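Local coordinates for interpain A (Prevotella intermedia, PDB 3BB7), which probably cleaves proteins as a cysteine protease of the C10 family, and is seen here as part of its proform, at residues M238-V241 with F242-T246. The protein carries 1 engineered substitution. Residues are numbered along the deposited sequence; the frame is centred on the assembly and turned at random.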
ATOM      1  N   MET A 238      11.158   4.040 -11.757  1.00  8.37           N
ATOM      2  CA  MET A 238      10.275   5.188 -11.707  1.00  9.70           C
ATOM      3  C   MET A 238       9.571   5.351 -13.042  1.00  8.98           C
ATOM      4  O   MET A 238       8.424   5.745 -13.075  1.00 10.40           O
ATOM      5  CB  MET A 238      11.025   6.461 -11.339  1.00  9.87           C
ATOM      6  CG  MET A 238      11.530   6.482  -9.915  1.00 11.40           C
ATOM      7  SD  MET A 238      10.340   5.990  -8.664  1.00 14.15           S
ATOM      8  CE  MET A 238       8.998   7.171  -8.864  1.00 15.78           C
ATOM      9  N   ASP A 239      10.202   4.984 -14.154  1.00  9.79           N
ATOM     10  CA  ASP A 239       9.475   5.055 -15.438  1.00 11.66           C
ATOM     11  C   ASP A 239       8.266   4.098 -15.488  1.00  9.85           C
ATOM     12  O   ASP A 239       7.234   4.440 -16.087  1.00  9.31           O
ATOM     13  CB  ASP A 239      10.438   4.823 -16.604  1.00 13.92           C
ATOM     14  CG  ASP A 239      11.244   6.090 -16.951  1.00 20.09           C
ATOM     15  OD1 ASP A 239      12.180   5.983 -17.776  1.00 25.88           O
ATOM     16  OD2 ASP A 239      10.952   7.199 -16.399  1.00 24.71           O
ATOM     17  N   ILE A 240       8.380   2.936 -14.850  1.00  9.86           N
ATOM     18  CA  ILE A 240       7.229   2.044 -14.753  1.00 10.17           C
ATOM     19  C   ILE A 240       6.126   2.729 -13.951  1.00 10.06           C
ATOM     20  O   ILE A 240       4.956   2.725 -14.355  1.00 10.79           O
ATOM     21  CB  ILE A 240       7.601   0.684 -14.105  1.00  9.48           C
ATOM     22  CG1 ILE A 240       8.546  -0.073 -15.040  1.00 11.10           C
ATOM     23  CG2 ILE A 240       6.348  -0.121 -13.816  1.00 10.26           C
ATOM     24  CD1 ILE A 240       9.175  -1.286 -14.395  1.00 13.85           C
ATOM     25  N   VAL A 241       6.476   3.291 -12.794  1.00  8.90           N
ATOM     26  CA  VAL A 241       5.489   4.008 -11.985  1.00 10.47           C
ATOM     27  C   VAL A 241       4.809   5.132 -12.782  1.00  9.60           C
ATOM     28  O   VAL A 241       3.555   5.201 -12.842  1.00 10.36           O
ATOM     29  CB  VAL A 241       6.109   4.561 -10.697  1.00 10.28           C
ATOM     30  CG1 VAL A 241       5.073   5.413  -9.926  1.00 10.92           C
ATOM     31  CG2 VAL A 241       6.616   3.381  -9.806  1.00 12.42           C
ATOM     32  N   PHE A 242       5.594   5.996 -13.422  1.00  9.61           N
ATOM     33  CA  PHE A 242       4.980   7.105 -14.183  1.00 10.90           C
ATOM     34  C   PHE A 242       4.118   6.635 -15.335  1.00 11.18           C
ATOM     35  O   PHE A 242       3.043   7.186 -15.580  1.00 11.47           O
ATOM     36  CB  PHE A 242       6.021   8.095 -14.687  1.00 10.75           C
ATOM     37  CG  PHE A 242       6.893   8.689 -13.611  1.00 11.28           C
ATOM     38  CD1 PHE A 242       6.373   9.063 -12.360  1.00 10.28           C
ATOM     39  CD2 PHE A 242       8.250   8.891 -13.877  1.00 10.95           C
ATOM     40  CE1 PHE A 242       7.217   9.636 -11.381  1.00 12.53           C
ATOM     41  CE2 PHE A 242       9.102   9.461 -12.929  1.00 13.33           C
ATOM     42  CZ  PHE A 242       8.590   9.842 -11.677  1.00 12.04           C
ATOM     43  N   SER A 243       4.590   5.626 -16.060  1.00 10.47           N
ATOM     44  CA  SER A 243       3.840   5.105 -17.189  1.00 11.75           C
ATOM     45  C   SER A 243       2.506   4.481 -16.740  1.00 11.24           C
ATOM     46  O   SER A 243       1.438   4.704 -17.384  1.00 12.48           O
ATOM     47  CB  SER A 243       4.693   4.178 -18.054  0.50 12.41           C
ATOM     48  OG  SER A 243       5.030   2.995 -17.371  0.50 14.12           O
ATOM     49  N   GLU A 244       2.535   3.715 -15.649  1.00 10.55           N
ATOM     50  CA  GLU A 244       1.316   3.062 -15.218  1.00 11.24           C
ATOM     51  C   GLU A 244       0.314   4.100 -14.706  1.00 11.08           C
ATOM     52  O   GLU A 244      -0.867   4.037 -15.002  1.00 11.25           O
ATOM     53  CB  GLU A 244       1.610   2.034 -14.136  1.00 11.45           C
ATOM     54  CG  GLU A 244       2.285   0.809 -14.665  1.00 13.29           C
ATOM     55  CD  GLU A 244       1.382  -0.095 -15.443  1.00 19.86           C
ATOM     56  OE1 GLU A 244       0.138   0.064 -15.418  1.00 18.14           O
ATOM     57  OE2 GLU A 244       1.939  -1.010 -16.081  1.00 25.61           O
ATOM     58  N   LEU A 245       0.786   5.070 -13.934  1.00 10.13           N
ATOM     59  CA  LEU A 245      -0.157   6.071 -13.411  1.00 11.45           C
ATOM     60  C   LEU A 245      -0.697   6.992 -14.498  1.00 11.11           C
ATOM     61  O   LEU A 245      -1.866   7.408 -14.433  1.00 11.60           O
ATOM     62  CB  LEU A 245       0.449   6.840 -12.213  1.00 10.84           C
ATOM     63  CG  LEU A 245       0.268   6.128 -10.833  1.00 12.14           C
ATOM     64  CD1 LEU A 245      -1.218   6.012 -10.412  1.00 15.46           C
ATOM     65  CD2 LEU A 245       0.903   4.770 -10.795  1.00 13.78           C
ATOM     66  N   THR A 246       0.141   7.318 -15.490  1.00 11.47           N
ATOM     67  CA  THR A 246      -0.321   8.083 -16.649  1.00 12.05           C
ATOM     68  C   THR A 246      -1.517   7.395 -17.316  1.00 12.46           C
ATOM     69  O   THR A 246      -2.411   8.047 -17.873  1.00 13.89           O
ATOM     70  CB  THR A 246       0.817   8.196 -17.671  1.00 12.09           C
ATOM     71  OG1 THR A 246       1.788   9.124 -17.178  1.00 13.25           O
ATOM     72  CG2 THR A 246       0.311   8.675 -19.045  1.00 13.22           C
TER
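Met238 and Phe242 meet one turn apart on helix 234-246. The Met238 chain, bent at chi2 and chi3, folds back so that its methyl CE lies 3.9 Å from Phe242 CZ. Met238 O sits over one face of the ring, offset toward the rim, 3.3 Å from Phe242 CD2. Asp239 brings OD2 to the ring edge, 4.1 Å from Phe242 CD2. Val241 and Leu245 make a looser apolar pair.

The helix belongs to the peptidase C10 part of the chain, a family of clan CA, consistent with a papain-like fold. It packs on the antiparallel sheet: Val241 touches Met313 on strand 312-315, and Leu245 touches Ile271 on strand 267-274. The Phe242 ring meets that of Tyr274, their planes about 60° apart, and also contacts Pro77.

Backbone bonds run from residue i+4 to i. Phe242 N to Met238 O is nearly straight, at 2.9 Å and 172°. Ser243 N to Asp239 O, Glu244 N to Ile240 O and Leu245 N to Val241 O continue the pattern.

Two hydroxyls fold back on the helix. Ser243 has two conformers; in one, OG sits between the backbone N and the carbonyl carbon (chi1 67°), 2.9 Å from Asp239 O and 3.0 Å from Ile240 O, and which of the two takes its proton is not settled. Thr246 OG1 bonds to Phe242 O at 2.8 Å. Thr246 N reaches that oxygen from the opposite face of the carbonyl plane, so two donors grip it. Tyr274 and Ala83 N also bond to Thr246 OG1. Glu244 OE1 is held by His249.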